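Side-chain contacts in L-amino acid deaminase (Proteus vulgaris, PDB 5I39), which binds flavin-adenine dinucleotide and, as a membrane-bound flavoprotein oxidoreductase, probably deaminates L-amino acids by oxidation: residues G99-R102 with W103-M106; S359-K362 with E363-G366. All coordinates share one frame; numbering follows the deposited sequence.

Overall arrangement
Both contacts are local, between neighbouring residues of the chain, and they do not touch each other: their centres lie about 29 Å apart and their nearest atoms about 15 Å. Contact 1, at the end of helix 90-103, is the one near the cofactor. The side chain of Trp103 is about 7 Å from the bound FAD, and that of Lys100 about 5 Å from the side chain of the FAD-binding residue Thr378. Contact 2, residues 359-366, is a surface turn between strands 357-360 and 367-371, its centre about 24 Å from the centre of the chain against about 13 Å for contact 1, and away from the FAD-binding residues.

Contact 1 of 2, residues G99-R102 with W103-M106; sequences GKHR and WREM
Trp103 and Arg104 pack back onto the preceding helical turn through two regular i to i+4 bonds, Trp103 N to Gly99 O and Arg104 N to Lys100 O, both 2.9 Å. The tight side is that of the indole: Trp103 CD1 lies 3.2 Å from Gly99 O, while the selenomethionine Met106 sets its CE over the centre of one ring face, 3.9 Å above the plane. Trp103 NE1 bonds to Met377 O, and Pro381 of helix 376-392 touches both Trp103 and Met106. On the other side, Arg104 bends at chi3 (-73°) and folds its guanidinium back over the helix, with His101 CA 3.4 Å above one face. Arg104 NH2 lies in plane at the edge of the His101 ring, 3.9 Å from His101 CD2, with ring and guanidinium planes 73° apart. Glu105 is exposed and packs loosely: its OE2 comes 3.6 Å from His101 CE1. Glu105 N bonds to Arg102 O (3.0 Å), a bent i to i+3 bond whose donor stands above the carbonyl plane. Lys100 and Arg104 both form salt bridges with Asp180, and Lys100 another with Glu178; these acids probably offset the two neighbouring positive charges.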
loop_
_atom_site.group_PDB
_atom_site.type_symbol
_atom_site.label_atom_id
_atom_site.label_comp_id
_atom_site.label_asym_id
_atom_site.label_seq_id
_atom_site.Cartn_x
_atom_site.Cartn_y
_atom_site.Cartn_z
ATOM N N GLY A 99 9.122 0.380 -6.581
ATOM C CA GLY A 99 7.773 -0.133 -6.358
ATOM C C GLY A 99 6.847 0.180 -7.522
ATOM O O GLY A 99 6.167 -0.705 -8.041
ATOM N N LYS A 100 6.840 1.440 -7.947
ATOM C CA LYS A 100 6.060 1.846 -9.119
ATOM C C LYS A 100 6.475 1.078 -10.373
ATOM O O LYS A 100 5.633 0.632 -11.143
ATOM C CB LYS A 100 6.233 3.334 -9.392
ATOM C CG LYS A 100 5.555 4.258 -8.393
ATOM C CD LYS A 100 6.158 5.657 -8.418
ATOM C CE LYS A 100 6.155 6.270 -9.808
ATOM N NZ LYS A 100 6.835 7.586 -9.775
ATOM N N HIS A 101 7.784 0.942 -10.574
ATOM C CA HIS A 101 8.320 0.229 -11.733
ATOM C C HIS A 101 7.809 -1.212 -11.784
ATOM O O HIS A 101 7.449 -1.725 -12.844
ATOM C CB HIS A 101 9.845 0.259 -11.672
ATOM C CG HIS A 101 10.518 -0.374 -12.843
ATOM N ND1 HIS A 101 11.194 -1.571 -12.752
ATOM C CD2 HIS A 101 10.626 0.026 -14.128
ATOM C CE1 HIS A 101 11.689 -1.882 -13.936
ATOM N NE2 HIS A 101 11.360 -0.929 -14.789
ATOM N N ARG A 102 7.764 -1.860 -10.628
ATOM C CA ARG A 102 7.238 -3.215 -10.522
ATOM C C ARG A 102 5.724 -3.263 -10.671
ATOM O O ARG A 102 5.197 -4.187 -11.288
ATOM C CB ARG A 102 7.703 -3.841 -9.223
ATOM C CG ARG A 102 9.201 -4.037 -9.279
ATOM C CD ARG A 102 9.770 -4.560 -8.008
ATOM N NE ARG A 102 11.218 -4.677 -8.115
ATOM C CZ ARG A 102 11.971 -5.392 -7.290
ATOM N NH1 ARG A 102 11.414 -6.073 -6.286
ATOM N NH2 ARG A 102 13.286 -5.434 -7.470
ATOM N N TRP A 103 5.016 -2.266 -10.153
ATOM C CA TRP A 103 3.586 -2.175 -10.434
ATOM C C TRP A 103 3.307 -2.015 -11.928
ATOM O O TRP A 103 2.341 -2.587 -12.429
ATOM C CB TRP A 103 2.910 -1.070 -9.626
ATOM C CG TRP A 103 2.517 -1.537 -8.259
ATOM C CD1 TRP A 103 3.125 -1.238 -7.070
ATOM C CD2 TRP A 103 1.439 -2.427 -7.946
ATOM N NE1 TRP A 103 2.485 -1.880 -6.040
ATOM C CE2 TRP A 103 1.444 -2.614 -6.547
ATOM C CE3 TRP A 103 0.457 -3.072 -8.713
ATOM C CZ2 TRP A 103 0.509 -3.428 -5.897
ATOM C CZ3 TRP A 103 -0.474 -3.875 -8.067
ATOM C CH2 TRP A 103 -0.441 -4.046 -6.673
ATOM N N ARG A 104 4.170 -1.300 -12.646
ATOM C CA ARG A 104 4.040 -1.199 -14.107
ATOM C C ARG A 104 4.196 -2.538 -14.839
ATOM O O ARG A 104 3.777 -2.661 -15.981
ATOM C CB ARG A 104 5.022 -0.171 -14.675
ATOM C CG ARG A 104 4.654 1.263 -14.341
ATOM C CD ARG A 104 5.490 2.260 -15.112
ATOM N NE ARG A 104 6.877 2.377 -14.651
ATOM C CZ ARG A 104 7.320 3.219 -13.717
ATOM N NH1 ARG A 104 6.485 3.999 -13.041
ATOM N NH2 ARG A 104 8.618 3.264 -13.446
ATOM N N GLU A 105 4.821 -3.516 -14.189
ATOM C CA GLU A 105 4.920 -4.882 -14.702
ATOM C C GLU A 105 3.781 -5.800 -14.251
ATOM O O GLU A 105 3.708 -6.943 -14.701
ATOM C CB GLU A 105 6.238 -5.506 -14.223
ATOM C CG GLU A 105 7.491 -4.758 -14.662
ATOM C CD GLU A 105 8.764 -5.203 -13.959
ATOM O OE1 GLU A 105 8.695 -5.849 -12.900
ATOM O OE2 GLU A 105 9.850 -4.877 -14.468
HETATM N N MSE A 106 2.905 -5.340 -13.359
HETATM C CA MSE A 106 2.045 -6.262 -12.603
HETATM C C MSE A 106 0.934 -6.876 -13.417
HETATM O O MSE A 106 0.676 -8.070 -13.282
HETATM C CB MSE A 106 1.463 -5.592 -11.361
HETATM C CG MSE A 106 0.996 -6.609 -10.315
HETATM SE SE MSE A 106 2.488 -7.540 -9.439
HETATM C CE MSE A 106 3.133 -6.006 -8.385
#

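Contact 2 of 2, residues S359-K362 with E363-G366; sequences SEVK and EYPG
Tyr364 N donates to Val361 O at 3.0 Å, the shortest polar bond between 359-362 and 363-366, with the donor well above the carbonyl plane. Over the turn so closed, Glu363 OE1 packs against two carbon atoms, 3.3 Å from Val361 CG1 and 3.5 Å from Lys362 CG. The glutamate reaches back because its chain bends at chi2 (86°), so that the side chains of Val361 and Glu363 cross at about a right angle. Lys362 CG sits between its own backbone N and carbonyl carbon (chi1 66°), a position that brings it against Glu363 OE1, the two chains crossing at a slant; Lys362 NZ remains 6.4 Å from Glu363 OE2, too far for a salt bridge. Tyr406 ties the turn together, its OH hydrogen-bonded to both Glu363 OE1 and Lys362 N and its ring in a cation-pi contact with Lys362.

Val361 CG1 meets the edge of the Tyr364 ring, near the ring plane, 4.0 Å from Tyr364 CD2. Val361 is buried, resting also on Leu367 and Ile369 of the next strand, whereas the tyrosine is held at its far end by a bond between its OH and Leu250 O. Pro365 CD lies against Lys362 O at 3.7 Å. Just before the turn, Ser359 OG donates to Glu360 O (2.8 Å), in the carbonyl plane on a lone pair.

Val361 to Tyr364 form a type I beta turn, part of the connection between antiparallel neighbours 357-360 and 367-371 at the margin of the six-stranded mixed sheet of the Rossmann-type FAD-binding fold.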
loop_
_atom_site.group_PDB
_atom_site.type_symbol
_atom_site.label_atom_id
_atom_site.label_comp_id
_atom_site.label_asym_id
_atom_site.label_seq_id
_atom_site.Cartn_x
_atom_site.Cartn_y
_atom_site.Cartn_z
ATOM N N SER A 359 12.525 -5.966 8.635
ATOM C CA SER A 359 13.639 -6.236 9.536
ATOM C C SER A 359 13.726 -7.665 10.018
ATOM O O SER A 359 12.714 -8.336 10.195
ATOM C CB SER A 359 13.506 -5.325 10.762
ATOM O OG SER A 359 14.662 -5.360 11.584
ATOM N N GLU A 360 14.960 -8.099 10.275
ATOM C CA GLU A 360 15.202 -9.264 11.106
ATOM C C GLU A 360 14.856 -8.929 12.552
ATOM O O GLU A 360 14.763 -7.761 12.941
ATOM C CB GLU A 360 16.666 -9.691 11.037
ATOM C CG GLU A 360 17.129 -10.122 9.659
ATOM C CD GLU A 360 18.558 -10.628 9.660
ATOM O OE1 GLU A 360 18.825 -11.652 10.324
ATOM O OE2 GLU A 360 19.415 -10.006 9.000
ATOM N N VAL A 361 14.685 -9.983 13.340
ATOM C CA VAL A 361 14.395 -9.879 14.763
ATOM C C VAL A 361 15.457 -10.726 15.453
ATOM O O VAL A 361 15.421 -11.954 15.377
ATOM C CB VAL A 361 12.968 -10.372 15.085
ATOM C CG1 VAL A 361 12.681 -10.302 16.582
ATOM C CG2 VAL A 361 11.941 -9.547 14.322
ATOM N N LYS A 362 16.407 -10.068 16.112
ATOM C CA LYS A 362 17.546 -10.766 16.732
ATOM C C LYS A 362 17.119 -11.798 17.786
ATOM O O LYS A 362 17.776 -12.820 17.955
ATOM C CB LYS A 362 18.572 -9.773 17.307
ATOM C CG LYS A 362 18.105 -8.921 18.482
ATOM C CD LYS A 362 19.184 -7.953 18.966
ATOM C CE LYS A 362 19.529 -6.885 17.936
ATOM N NZ LYS A 362 20.368 -5.791 18.498
ATOM N N GLU A 363 15.997 -11.541 18.453
ATOM C CA GLU A 363 15.449 -12.445 19.465
ATOM C C GLU A 363 14.936 -13.771 18.877
ATOM O O GLU A 363 14.864 -14.778 19.584
ATOM C CB GLU A 363 14.317 -11.749 20.237
ATOM C CG GLU A 363 14.749 -10.533 21.059
ATOM C CD GLU A 363 14.794 -9.220 20.283
ATOM O OE1 GLU A 363 14.688 -9.222 19.034
ATOM O OE2 GLU A 363 14.954 -8.169 20.933
ATOM N N TYR A 364 14.573 -13.757 17.593
ATOM C CA TYR A 364 14.006 -14.920 16.905
ATOM C C TYR A 364 14.634 -15.120 15.528
ATOM O O TYR A 364 14.056 -14.715 14.519
ATOM C CB TYR A 364 12.487 -14.761 16.780
ATOM C CG TYR A 364 11.812 -14.727 18.126
ATOM C CD1 TYR A 364 11.452 -15.905 18.778
ATOM C CD2 TYR A 364 11.579 -13.514 18.775
ATOM C CE1 TYR A 364 10.853 -15.875 20.026
ATOM C CE2 TYR A 364 10.987 -13.475 20.029
ATOM C CZ TYR A 364 10.625 -14.659 20.648
ATOM O OH TYR A 364 10.036 -14.635 21.890
ATOM N N PRO A 365 15.823 -15.752 15.474
ATOM C CA PRO A 365 16.388 -16.161 14.188
ATOM C C PRO A 365 15.367 -16.951 13.362
ATOM O O PRO A 365 14.667 -17.805 13.904
ATOM C CB PRO A 365 17.572 -17.044 14.594
ATOM C CG PRO A 365 17.986 -16.510 15.917
ATOM C CD PRO A 365 16.718 -16.086 16.597
ATOM N N GLY A 366 15.259 -16.619 12.078
ATOM C CA GLY A 366 14.248 -17.204 11.193
ATOM C C GLY A 366 12.932 -16.442 11.130
ATOM O O GLY A 366 12.030 -16.847 10.402
#